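Local coordinates for protein neuraminidase (PDB 4FVK) that forms a calcium-binding homotetrameric six-bladed propeller of the influenza neuraminidase family and may, like its relatives, remove terminal sialic acids from glycoconjugates, at residues A[23-28]-A[363-368]; A[97-102]-A[129-134]; A[210-215]-A[228-233]; A[317-322]-A[346-351]. All coordinates share one frame; numbering follows the deposited sequence.

Contact 1 (A[23-28]-A[363-368]); sequences GWVPTH and CGINSP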
loop_
_atom_site.group_PDB
_atom_site.type_symbol
_atom_site.label_atom_id
_atom_site.label_comp_id
_atom_site.label_asym_id
_atom_site.label_seq_id
_atom_site.Cartn_x
_atom_site.Cartn_y
_atom_site.Cartn_z
ATOM N N GLY A 23 21.393 16.155 24.903
ATOM C CA GLY A 23 20.342 15.264 25.355
ATOM C C GLY A 23 19.799 14.383 24.236
ATOM O O GLY A 23 20.253 14.460 23.088
ATOM N N TRP A 24 18.828 13.540 24.575
ATOM C CA TRP A 24 18.300 12.544 23.629
ATOM C C TRP A 24 16.785 12.505 23.699
ATOM O O TRP A 24 16.223 12.340 24.774
ATOM C CB TRP A 24 18.844 11.162 23.965
ATOM C CG TRP A 24 20.333 11.135 24.034
ATOM C CD1 TRP A 24 21.120 11.471 25.109
ATOM C CD2 TRP A 24 21.221 10.785 22.974
ATOM N NE1 TRP A 24 22.444 11.330 24.780
ATOM C CE2 TRP A 24 22.534 10.910 23.475
ATOM C CE3 TRP A 24 21.034 10.358 21.656
ATOM C CZ2 TRP A 24 23.655 10.626 22.700
ATOM C CZ3 TRP A 24 22.151 10.075 20.886
ATOM C CH2 TRP A 24 23.443 10.221 21.408
ATOM N N VAL A 25 16.124 12.683 22.562
ATOM C CA VAL A 25 14.671 12.621 22.521
ATOM C C VAL A 25 14.232 11.449 21.651
ATOM O O VAL A 25 14.870 11.143 20.655
ATOM C CB VAL A 25 14.058 13.928 21.963
ATOM C CG1 VAL A 25 14.281 15.081 22.932
ATOM C CG2 VAL A 25 14.647 14.246 20.585
ATOM N N PRO A 26 13.132 10.793 22.032
ATOM C CA PRO A 26 12.633 9.675 21.242
ATOM C C PRO A 26 11.927 10.209 20.018
ATOM O O PRO A 26 11.091 11.123 20.120
ATOM C CB PRO A 26 11.652 8.983 22.187
ATOM C CG PRO A 26 11.220 10.024 23.141
ATOM C CD PRO A 26 12.320 11.041 23.235
ATOM N N THR A 27 12.322 9.689 18.866
ATOM C CA THR A 27 11.660 10.011 17.628
ATOM C C THR A 27 10.621 8.946 17.327
ATOM O O THR A 27 9.677 9.187 16.574
ATOM C CB THR A 27 12.656 10.144 16.476
ATOM O OG1 THR A 27 13.322 8.887 16.270
ATOM C CG2 THR A 27 13.682 11.213 16.817
ATOM N N HIS A 28 10.778 7.780 17.939
ATOM C CA HIS A 28 9.760 6.733 17.850
ATOM C C HIS A 28 9.819 5.904 19.098
ATOM O O HIS A 28 10.874 5.351 19.421
ATOM C CB HIS A 28 10.005 5.791 16.650
ATOM C CG HIS A 28 9.896 6.459 15.318
ATOM N ND1 HIS A 28 10.981 6.997 14.663
ATOM C CD2 HIS A 28 8.827 6.666 14.510
ATOM C CE1 HIS A 28 10.586 7.523 13.517
ATOM N NE2 HIS A 28 9.283 7.331 13.398
ATOM N N CYS A 363 17.147 10.366 19.133
ATOM C CA CYS A 363 18.198 11.153 18.468
ATOM C C CYS A 363 18.818 12.210 19.403
ATOM O O CYS A 363 18.169 12.694 20.319
ATOM C CB CYS A 363 17.680 11.799 17.173
ATOM S SG CYS A 363 17.259 10.614 15.837
ATOM N N GLY A 364 20.076 12.554 19.170
ATOM C CA GLY A 364 20.737 13.572 19.967
ATOM C C GLY A 364 20.238 14.960 19.597
ATOM O O GLY A 364 19.961 15.230 18.432
ATOM N N ILE A 365 20.102 15.847 20.574
ATOM C CA ILE A 365 19.837 17.254 20.246
ATOM C C ILE A 365 20.807 18.163 21.002
ATOM O O ILE A 365 21.306 17.781 22.056
ATOM C CB ILE A 365 18.353 17.692 20.487
ATOM C CG1 ILE A 365 18.071 17.948 21.969
ATOM C CG2 ILE A 365 17.341 16.700 19.864
ATOM C CD1 ILE A 365 17.923 16.733 22.800
ATOM N N ASN A 366 21.073 19.346 20.456
ATOM C CA ASN A 366 22.028 20.297 21.040
ATOM C C ASN A 366 21.471 21.084 22.225
ATOM O O ASN A 366 22.210 21.706 22.981
ATOM C CB ASN A 366 22.510 21.276 19.970
ATOM C CG ASN A 366 21.400 22.200 19.485
ATOM O OD1 ASN A 366 20.378 22.371 20.148
ATOM N ND2 ASN A 366 21.600 22.803 18.322
ATOM N N SER A 367 20.149 21.089 22.344
ATOM C CA SER A 367 19.467 21.857 23.381
ATOM C C SER A 367 19.246 20.905 24.587
ATOM O O SER A 367 19.042 19.707 24.403
ATOM C CB SER A 367 18.159 22.473 22.802
ATOM O OG SER A 367 18.278 22.885 21.402
ATOM N N PRO A 368 19.356 21.405 25.831
ATOM C CA PRO A 368 19.131 20.489 26.965
ATOM C C PRO A 368 17.634 20.210 27.224
ATOM O O PRO A 368 16.770 20.841 26.607
ATOM C CB PRO A 368 19.756 21.233 28.155
ATOM C CG PRO A 368 20.568 22.350 27.557
ATOM C CD PRO A 368 19.871 22.707 26.279
#
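Cys363 N donates a hydrogen bond to Val25 O at 2.8 Å, the shortest bond between 23-28 and 363-368. The return bond, Val25 N to Cys363 O, arrives in the carbonyl plane at 3.0 Å, which makes this a hydrogen-bonded antiparallel pair. Two residues along, Ile365 N reaches Gly23 O over 2.9 Å, while the reverse bond from Gly23 N to Ile365 O is weak. In between, Trp24 sits opposite Gly364. Its indole, turned with CG beside the backbone N (chi1 -54°), lays one face against the glycine: Gly364 CA lies 3.6 Å above the ring plane, off-centre toward the rim, in a CH-pi contact. Trp281 meets the same indole edge-to-face.

This pairing closes the propeller. The N-terminal strand 23-26 adds itself to the outer side of the last strand, 355-365, so the final blade is built from both ends of the chain.

On the sheet face opposite the indole, Val25 and Ile365 cross at about a right angle, with CG2 of Val25 3.7 Å from CG2 of Ile365. Ile365 places CG1 between its backbone N and carbonyl carbon (chi1 78°); a second bend at chi2 folds CD1 back tightly onto the peptide, 3.3 Å from Gly23 O. Farther along, Thr27 CG2 touches the disulfide sulfur of Cys363 at 3.8 Å; that sulfur is bonded to Cys341. Thr27 OG1 turns instead to Thr361 OG1, where Thr27 and His28 together face Thr361 in a classic beta bulge. A neighbouring subunit covers this side, its Met129 packing on Val25.

Contact 2 (A[97-102]-A[129-134]); sequences EMILPG and MIKYGE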
loop_
_atom_site.group_PDB
_atom_site.type_symbol
_atom_site.label_atom_id
_atom_site.label_comp_id
_atom_site.label_asym_id
_atom_site.label_seq_id
_atom_site.Cartn_x
_atom_site.Cartn_y
_atom_site.Cartn_z
ATOM N N GLU A 97 8.723 -6.285 3.827
ATOM C CA GLU A 97 9.220 -6.891 2.603
ATOM C C GLU A 97 10.333 -7.910 2.885
ATOM O O GLU A 97 11.284 -7.594 3.568
ATOM C CB GLU A 97 9.740 -5.797 1.659
ATOM C CG GLU A 97 10.378 -6.343 0.399
ATOM C CD GLU A 97 11.329 -5.359 -0.250
ATOM O OE1 GLU A 97 11.453 -4.224 0.260
ATOM O OE2 GLU A 97 11.958 -5.726 -1.271
ATOM N N MET A 98 10.233 -9.112 2.331
ATOM C CA MET A 98 11.322 -10.081 2.448
ATOM C C MET A 98 12.485 -9.707 1.513
ATOM O O MET A 98 12.274 -9.487 0.324
ATOM C CB MET A 98 10.825 -11.496 2.136
ATOM C CG MET A 98 11.857 -12.578 2.369
ATOM S SD MET A 98 11.397 -14.151 1.605
ATOM C CE MET A 98 10.331 -14.864 2.852
ATOM N N ILE A 99 13.698 -9.629 2.058
ATOM C CA ILE A 99 14.853 -9.145 1.317
ATOM C C ILE A 99 15.757 -10.298 0.883
ATOM O O ILE A 99 16.073 -10.419 -0.295
ATOM C CB ILE A 99 15.738 -8.183 2.166
ATOM C CG1 ILE A 99 14.954 -6.971 2.716
ATOM C CG2 ILE A 99 16.957 -7.759 1.367
ATOM C CD1 ILE A 99 14.427 -6.018 1.657
ATOM N N LEU A 100 16.184 -11.117 1.854
ATOM C CA LEU A 100 17.099 -12.239 1.637
ATOM C C LEU A 100 16.995 -13.231 2.797
ATOM O O LEU A 100 16.595 -12.868 3.907
ATOM C CB LEU A 100 18.566 -11.768 1.519
ATOM C CG LEU A 100 19.191 -11.329 0.179
ATOM C CD1 LEU A 100 20.557 -10.724 0.421
ATOM C CD2 LEU A 100 19.285 -12.417 -0.905
ATOM N N PRO A 101 17.357 -14.495 2.546
ATOM C CA PRO A 101 17.502 -15.466 3.632
ATOM C C PRO A 101 18.717 -15.042 4.480
ATOM O O PRO A 101 19.650 -14.495 3.903
ATOM C CB PRO A 101 17.826 -16.770 2.894
ATOM C CG PRO A 101 17.587 -16.487 1.443
ATOM C CD PRO A 101 17.797 -15.040 1.255
ATOM N N GLY A 102 18.698 -15.251 5.795
ATOM C CA GLY A 102 19.827 -14.859 6.633
ATOM C C GLY A 102 19.528 -15.015 8.112
ATOM O O GLY A 102 18.365 -14.960 8.499
ATOM N N MET A 129 26.403 -13.482 1.744
ATOM C CA MET A 129 25.939 -12.987 0.459
ATOM C C MET A 129 25.760 -11.476 0.499
ATOM O O MET A 129 25.280 -10.933 1.490
ATOM C CB MET A 129 24.546 -13.544 0.192
ATOM C CG MET A 129 24.461 -14.732 -0.661
ATOM S SD MET A 129 22.703 -14.987 -0.913
ATOM C CE MET A 129 22.178 -15.559 0.698
ATOM N N ILE A 130 26.062 -10.801 -0.601
ATOM C CA ILE A 130 25.869 -9.356 -0.659
ATOM C C ILE A 130 24.928 -8.962 -1.798
ATOM O O ILE A 130 25.039 -9.473 -2.906
ATOM C CB ILE A 130 27.209 -8.628 -0.838
ATOM C CG1 ILE A 130 28.220 -9.131 0.205
ATOM C CG2 ILE A 130 27.005 -7.119 -0.753
ATOM C CD1 ILE A 130 29.579 -8.448 0.137
ATOM N N LYS A 131 24.005 -8.051 -1.493
ATOM C CA LYS A 131 23.058 -7.503 -2.451
ATOM C C LYS A 131 23.354 -6.028 -2.635
ATOM O O LYS A 131 23.609 -5.316 -1.656
ATOM C CB LYS A 131 21.631 -7.646 -1.914
ATOM C CG LYS A 131 20.654 -8.359 -2.838
ATOM C CD LYS A 131 19.228 -8.190 -2.297
ATOM C CE LYS A 131 18.182 -8.922 -3.127
ATOM N NZ LYS A 131 16.813 -8.768 -2.504
ATOM N N TYR A 132 23.357 -5.586 -3.890
ATOM C CA TYR A 132 23.425 -4.168 -4.195
ATOM C C TYR A 132 22.145 -3.827 -4.951
ATOM O O TYR A 132 21.928 -4.307 -6.072
ATOM C CB TYR A 132 24.684 -3.825 -5.007
ATOM C CG TYR A 132 24.973 -2.347 -5.043
ATOM C CD1 TYR A 132 25.303 -1.657 -3.872
ATOM C CD2 TYR A 132 24.890 -1.625 -6.226
ATOM C CE1 TYR A 132 25.535 -0.294 -3.879
ATOM C CE2 TYR A 132 25.143 -0.252 -6.247
ATOM C CZ TYR A 132 25.453 0.401 -5.065
ATOM O OH TYR A 132 25.715 1.747 -5.055
ATOM N N GLY A 133 21.278 -3.036 -4.328
ATOM C CA GLY A 133 19.913 -2.885 -4.812
ATOM C C GLY A 133 19.229 -4.247 -4.779
ATOM O O GLY A 133 19.204 -4.919 -3.749
ATOM N N GLU A 134 18.698 -4.679 -5.915
ATOM C CA GLU A 134 18.039 -5.982 -5.993
ATOM C C GLU A 134 19.002 -7.068 -6.477
ATOM O O GLU A 134 18.669 -8.242 -6.497
ATOM C CB GLU A 134 16.799 -5.914 -6.906
ATOM C CG GLU A 134 15.826 -4.769 -6.570
ATOM C CD GLU A 134 15.154 -4.910 -5.205
ATOM O OE1 GLU A 134 14.912 -3.871 -4.546
ATOM O OE2 GLU A 134 14.858 -6.050 -4.785
#
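No aromatic ring takes part where Ile99 and Leu100 meet Lys131; the flat group that counts is the peptide carbonyl of Ile99. Lys131 NZ donates to Ile99 O at 2.9 Å, coming in 25° out of the carbonyl plane with a C=O...N angle of 139°. The lysine gets there as a straight rod, extended beyond CG, and its methylenes run past the leucine: Leu100 CD1 touches Lys131 CD at 3.9 Å and lies about as near to CB and CG. Ile99 CG2 flanks the ammonium at 4.0 Å from Lys131 NZ. The charged end thus finds a main-chain oxygen while its stem lies along Leu100. Glu134 OE2 is the nearer carboxylate, 4.1 Å from Lys131 NZ, and Glu97 OE2 follows 4.6 Å from Glu134 OE2; together the two acids may help to balance the lysine's charge.

At the other end the contact is looser and purely apolar. Met129 SD lies 4.3 Å from Leu100 CD2, and Met129 CE comes 4.4 Å from Pro101 CD. A neighbouring subunit closes over this end, with its Thr27 on Pro101 and its Pro26 on Met129.

The two strands share no backbone bonds. Their axes come no closer than 9.3 Å, since 97-101 pairs with 81-86 while 127-132 belongs to the sheet that follows. Such side-chain packing between successive sheets is how adjacent blades of a beta-propeller are held together.

Contact 3 (A[210-215]-A[228-233]); sequences NLIKCT and LRFTKE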
loop_
_atom_site.group_PDB
_atom_site.type_symbol
_atom_site.label_atom_id
_atom_site.label_comp_id
_atom_site.label_asym_id
_atom_site.label_seq_id
_atom_site.Cartn_x
_atom_site.Cartn_y
_atom_site.Cartn_z
ATOM N N ASN A 210 35.472 11.504 8.090
ATOM C CA ASN A 210 36.045 10.446 7.266
ATOM C C ASN A 210 36.556 9.256 8.063
ATOM O O ASN A 210 37.258 8.419 7.534
ATOM C CB ASN A 210 37.173 10.971 6.377
ATOM C CG ASN A 210 36.662 11.620 5.118
ATOM O OD1 ASN A 210 35.609 11.247 4.599
ATOM N ND2 ASN A 210 37.406 12.602 4.613
ATOM N N LEU A 211 36.201 9.190 9.338
ATOM C CA LEU A 211 36.571 8.059 10.170
ATOM C C LEU A 211 35.360 7.172 10.385
ATOM O O LEU A 211 34.214 7.608 10.241
ATOM C CB LEU A 211 37.029 8.549 11.532
ATOM C CG LEU A 211 38.503 8.637 11.936
ATOM C CD1 LEU A 211 39.456 8.657 10.752
ATOM C CD2 LEU A 211 38.682 9.872 12.782
ATOM N N ILE A 212 35.607 5.928 10.758
ATOM C CA ILE A 212 34.521 5.123 11.233
ATOM C C ILE A 212 34.819 4.580 12.628
ATOM O O ILE A 212 35.915 4.083 12.892
ATOM C CB ILE A 212 34.089 4.063 10.178
ATOM C CG1 ILE A 212 33.788 2.745 10.841
ATOM C CG2 ILE A 212 35.103 3.957 9.033
ATOM C CD1 ILE A 212 32.436 2.670 11.281
ATOM N N LYS A 213 33.845 4.733 13.527
ATOM C CA LYS A 213 33.996 4.340 14.924
ATOM C C LYS A 213 32.957 3.306 15.295
ATOM O O LYS A 213 31.828 3.382 14.843
ATOM C CB LYS A 213 33.860 5.558 15.815
ATOM C CG LYS A 213 34.745 6.718 15.360
ATOM C CD LYS A 213 34.666 7.878 16.316
ATOM C CE LYS A 213 35.409 9.092 15.788
ATOM N NZ LYS A 213 35.316 10.201 16.777
ATOM N N CYS A 214 33.332 2.332 16.110
ATOM C CA CYS A 214 32.444 1.215 16.409
ATOM C C CYS A 214 32.586 0.840 17.856
ATOM O O CYS A 214 33.668 0.952 18.429
ATOM C CB CYS A 214 32.809 -0.029 15.583
ATOM S SG CYS A 214 32.715 0.124 13.818
ATOM N N THR A 215 31.504 0.347 18.438
ATOM C CA THR A 215 31.536 -0.170 19.794
ATOM C C THR A 215 31.239 -1.637 19.683
ATOM O O THR A 215 30.289 -2.015 18.981
ATOM C CB THR A 215 30.454 0.477 20.675
ATOM O OG1 THR A 215 30.668 1.885 20.741
ATOM C CG2 THR A 215 30.501 -0.067 22.076
ATOM N N LEU A 228 36.520 0.380 18.512
ATOM C CA LEU A 228 37.346 0.337 17.313
ATOM C C LEU A 228 37.213 1.667 16.589
ATOM O O LEU A 228 36.127 2.246 16.540
ATOM C CB LEU A 228 36.909 -0.815 16.398
ATOM C CG LEU A 228 37.483 -0.894 14.986
ATOM C CD1 LEU A 228 38.953 -1.254 15.005
ATOM C CD2 LEU A 228 36.717 -1.908 14.131
ATOM N N ARG A 229 38.326 2.162 16.057
ATOM C CA ARG A 229 38.338 3.383 15.259
ATOM C C ARG A 229 39.201 3.102 14.052
ATOM O O ARG A 229 40.303 2.595 14.205
ATOM C CB ARG A 229 38.989 4.528 16.035
ATOM C CG ARG A 229 38.387 4.800 17.392
ATOM C CD ARG A 229 39.325 5.653 18.226
ATOM N NE ARG A 229 38.688 6.091 19.461
ATOM C CZ ARG A 229 39.340 6.538 20.530
ATOM N NH1 ARG A 229 40.676 6.605 20.536
ATOM N NH2 ARG A 229 38.648 6.902 21.603
ATOM N N PHE A 230 38.726 3.425 12.859
ATOM C CA PHE A 230 39.544 3.199 11.682
ATOM C C PHE A 230 39.283 4.164 10.551
ATOM O O PHE A 230 38.242 4.819 10.508
ATOM C CB PHE A 230 39.479 1.739 11.209
ATOM C CG PHE A 230 38.126 1.280 10.706
ATOM C CD1 PHE A 230 37.791 1.395 9.360
ATOM C CD2 PHE A 230 37.233 0.646 11.557
ATOM C CE1 PHE A 230 36.558 0.937 8.878
ATOM C CE2 PHE A 230 36.000 0.172 11.085
ATOM C CZ PHE A 230 35.659 0.329 9.747
ATOM N N THR A 231 40.257 4.246 9.649
ATOM C CA THR A 231 40.177 5.084 8.459
ATOM C C THR A 231 39.754 4.277 7.233
ATOM O O THR A 231 39.655 3.046 7.276
ATOM C CB THR A 231 41.550 5.676 8.126
ATOM O OG1 THR A 231 42.428 4.613 7.698
ATOM C CG2 THR A 231 42.141 6.384 9.345
ATOM N N LYS A 232 39.578 4.983 6.125
ATOM C CA LYS A 232 39.162 4.374 4.867
ATOM C C LYS A 232 40.298 3.583 4.253
ATOM O O LYS A 232 40.068 2.810 3.326
ATOM C CB LYS A 232 38.702 5.427 3.856
ATOM C CG LYS A 232 37.510 6.238 4.284
ATOM C CD LYS A 232 37.093 7.213 3.169
ATOM C CE LYS A 232 36.584 6.458 1.948
ATOM N NZ LYS A 232 36.212 7.382 0.830
ATOM N N GLU A 233 41.519 3.786 4.755
ATOM C CA GLU A 233 42.663 2.994 4.308
ATOM C C GLU A 233 42.811 1.777 5.210
ATOM O O GLU A 233 43.768 1.016 5.089
ATOM C CB GLU A 233 43.961 3.809 4.334
ATOM C CG GLU A 233 43.949 5.104 3.537
ATOM C CD GLU A 233 45.173 5.987 3.830
ATOM O OE1 GLU A 233 46.320 5.474 3.776
ATOM O OE2 GLU A 233 44.988 7.192 4.126
HETATM O O HOH W 1 39.685 7.897 6.215
#
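Phe230 holds CG between its backbone N and carbonyl carbon (chi1 66°), which tips the ring alongside Ile212, and Ile212 meets it with a chi1 of 139°, well away from a staggered value. The two side chains run side by side in the same direction. Both branches of the isoleucine lie over one face of the ring: CG2 of Ile212 makes a CH-pi contact 3.8 Å from the centroid of Phe230, while CG1 presses very close to the rim around CZ. That crowding, together with the unusual torsion, suggests strain, or some doubt about how the isoleucine was placed.

The frame is a beta hairpin, strands 211-217 and 227-230, forming the middle pair of one four-stranded propeller blade. Ile212 and Phe230 exchange two backbone bonds, Ile212 N to Phe230 O being nearly straight at 2.9 Å and 176°. Cys214 and Leu228 form the next hydrogen-bonded pair, with Cys214 N 2.8 Å from Leu228 O. Cys214 SG, joined by a disulfide to Cys205, also lies 4.3 Å from Phe230 CE2.

Lys213 and Arg229 point from the other face of the sheet. Their charged ends are taken up outside the hairpin, Lys213 by Glu277 and Arg229 by Asp276 and Glu304.

Toward the open end, Leu211 CD1 touches Thr231 CG2 at 3.8 Å, and Thr231 OG1 accepts from Glu233 N in an ST turn. Where direct pairing stops, a water bridges the two chain segments just beyond the strands, donating to Asn210 O at 2.8 Å and accepting from Lys232 N at 2.9 Å.

Contact 4 (A[317-322]-A[346-351]); sequences SNKRTG and IEDQTV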
loop_
_atom_site.group_PDB
_atom_site.type_symbol
_atom_site.label_atom_id
_atom_site.label_comp_id
_atom_site.label_asym_id
_atom_site.label_seq_id
_atom_site.Cartn_x
_atom_site.Cartn_y
_atom_site.Cartn_z
ATOM N N SER A 317 13.367 3.749 33.314
ATOM C CA SER A 317 13.694 3.325 34.671
ATOM C C SER A 317 13.346 1.856 34.923
ATOM O O SER A 317 14.222 1.053 35.243
ATOM C CB SER A 317 13.010 4.240 35.695
ATOM O OG SER A 317 13.408 3.917 37.011
ATOM N N ASN A 318 12.075 1.500 34.757
ATOM C CA ASN A 318 11.613 0.148 35.073
ATOM C C ASN A 318 11.535 -0.815 33.876
ATOM O O ASN A 318 11.768 -2.018 34.024
ATOM C CB ASN A 318 10.246 0.205 35.759
ATOM C CG ASN A 318 10.287 0.939 37.086
ATOM O OD1 ASN A 318 11.263 0.840 37.840
ATOM N ND2 ASN A 318 9.224 1.680 37.381
ATOM N N LYS A 319 11.202 -0.288 32.702
ATOM C CA LYS A 319 10.979 -1.133 31.530
ATOM C C LYS A 319 12.205 -1.965 31.182
ATOM O O LYS A 319 13.321 -1.462 31.173
ATOM C CB LYS A 319 10.555 -0.296 30.320
ATOM C CG LYS A 319 9.847 -1.090 29.225
ATOM C CD LYS A 319 8.340 -1.199 29.480
ATOM C CE LYS A 319 7.555 -1.407 28.172
ATOM N NZ LYS A 319 6.881 -2.744 28.073
ATOM N N ARG A 320 11.978 -3.245 30.910
ATOM C CA ARG A 320 13.032 -4.152 30.476
ATOM C C ARG A 320 13.548 -3.711 29.104
ATOM O O ARG A 320 12.770 -3.310 28.231
ATOM C CB ARG A 320 12.511 -5.593 30.435
ATOM C CG ARG A 320 13.595 -6.643 30.383
ATOM C CD ARG A 320 13.030 -8.031 30.641
ATOM N NE ARG A 320 14.073 -8.988 30.997
ATOM C CZ ARG A 320 14.828 -9.630 30.113
ATOM N NH1 ARG A 320 14.658 -9.409 28.817
ATOM N NH2 ARG A 320 15.759 -10.484 30.523
ATOM N N THR A 321 14.863 -3.745 28.933
ATOM C CA THR A 321 15.468 -3.266 27.705
ATOM C C THR A 321 16.474 -4.287 27.213
ATOM O O THR A 321 16.809 -5.229 27.932
ATOM C CB THR A 321 16.138 -1.889 27.882
ATOM O OG1 THR A 321 17.157 -1.976 28.877
ATOM C CG2 THR A 321 15.116 -0.823 28.306
ATOM N N GLY A 322 16.944 -4.111 25.979
ATOM C CA GLY A 322 17.848 -5.068 25.376
ATOM C C GLY A 322 18.933 -4.422 24.540
ATOM O O GLY A 322 19.598 -3.489 24.984
ATOM N N ILE A 346 12.999 -2.528 23.335
ATOM C CA ILE A 346 12.154 -2.478 24.513
ATOM C C ILE A 346 11.507 -3.846 24.635
ATOM O O ILE A 346 11.012 -4.404 23.649
ATOM C CB ILE A 346 11.117 -1.359 24.417
ATOM C CG1 ILE A 346 11.735 -0.030 24.847
ATOM C CG2 ILE A 346 10.002 -1.597 25.397
ATOM C CD1 ILE A 346 12.589 0.624 23.849
ATOM N N GLU A 347 11.533 -4.420 25.823
ATOM C CA GLU A 347 11.047 -5.788 25.947
ATOM C C GLU A 347 9.674 -5.856 26.597
ATOM O O GLU A 347 9.433 -5.248 27.631
ATOM C CB GLU A 347 12.057 -6.676 26.670
ATOM C CG GLU A 347 12.658 -7.732 25.763
ATOM C CD GLU A 347 14.157 -7.606 25.638
ATOM O OE1 GLU A 347 14.839 -7.666 26.683
ATOM O OE2 GLU A 347 14.649 -7.444 24.499
ATOM N N ASP A 348 8.767 -6.585 25.965
ATOM C CA ASP A 348 7.403 -6.664 26.458
ATOM C C ASP A 348 7.015 -8.121 26.617
ATOM O O ASP A 348 7.308 -8.950 25.760
ATOM C CB ASP A 348 6.439 -5.979 25.486
ATOM C CG ASP A 348 6.929 -4.605 25.044
ATOM O OD1 ASP A 348 6.936 -3.670 25.881
ATOM O OD2 ASP A 348 7.293 -4.458 23.851
ATOM N N GLN A 349 6.357 -8.417 27.727
ATOM C CA GLN A 349 5.850 -9.742 28.009
ATOM C C GLN A 349 4.499 -9.862 27.323
ATOM O O GLN A 349 3.708 -8.920 27.359
ATOM C CB GLN A 349 5.671 -9.899 29.521
ATOM C CG GLN A 349 5.435 -11.325 29.948
ATOM C CD GLN A 349 6.509 -12.234 29.402
ATOM O OE1 GLN A 349 7.690 -12.032 29.686
ATOM N NE2 GLN A 349 6.112 -13.214 28.568
ATOM N N THR A 350 4.231 -10.989 26.670
ATOM C CA THR A 350 2.911 -11.169 26.070
ATOM C C THR A 350 2.142 -12.271 26.768
ATOM O O THR A 350 2.708 -13.056 27.522
ATOM C CB THR A 350 2.965 -11.466 24.569
ATOM O OG1 THR A 350 3.566 -12.748 24.354
ATOM C CG2 THR A 350 3.766 -10.406 23.849
ATOM N N VAL A 351 0.844 -12.336 26.501
ATOM C CA VAL A 351 0.021 -13.346 27.132
ATOM C C VAL A 351 0.233 -14.701 26.448
ATOM O O VAL A 351 0.254 -15.746 27.116
ATOM C CB VAL A 351 -1.487 -12.944 27.160
ATOM C CG1 VAL A 351 -2.069 -12.850 25.735
ATOM C CG2 VAL A 351 -2.298 -13.934 27.993
#
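Arg320 NH1 meets Glu347 OE1 at 2.8 Å in a salt bridge, the oxygen lying at the guanidinium edge and near its plane, while the carboxylate is turned 46° from that plane. The stems of the pair cross beneath the charges, with CB of Arg320 3.9 Å from CB of Glu347. Lys319 makes the second bridge, to Asp348. The modelled separation of 2.4 Å between Lys319 NZ and Asp348 OD1 is too short for such a bond, so the length is doubtful.

The Arg320 bridge spans neighbouring antiparallel strands, 320-327 and 341-349, of the blade that closes the six-bladed propeller; Lys319 reaches across from the corner at 317-319. The main chain joins the strands where Glu347 N donates to Arg320 O at 2.9 Å, an almost straight bond (168°) although the donor sits above the carbonyl plane. Next to it, Thr321 and Ile346 form a non-hydrogen-bonded pair.

Lys319 reaches Asp348 by bending: CG runs anti to the backbone N (chi1 -160°) and the chain bends at chi2 and again at chi4. The kinked stem passes Ile346 at about a right angle, placing Lys319 CE 3.7 Å from Ile346 CG2. Arg320 is extended from CG to NE and packs on Met355 of strand 355-365.

Farther out, the turn ahead of the strand is tied to the C-terminal tail, since the Asp375 carboxylate accepts from the backbone N atoms of Asn318 and Lys319. The side chain of Asp348 lies about 4 Å from that of the zinc ligand Glu358. On the face that Thr321 shares with Ile346, Thr321 OG1 is hydrogen-bonded to Gly293 O.

Overall arrangement
Contacts 1 and 4 lie in one sheet, the blade that closes the propeller: strand 355-365 of contact 1 neighbours strand 341-349 of contact 4, and their nearest atoms are about 7 Å apart. Contact 3 sits within a different blade, its centre about 33 Å from that of contact 4 across the middle of the chain. Contact 2 joins two sheets, and its centre is about 32 Å from that of contact 1. Between subunits, however, these two meet, as contact 1 of one chain faces contact 2 of a neighbour. Bound zinc ions lie about 9 Å from the Pro101 side chain and about 8 Å from that of Asp348.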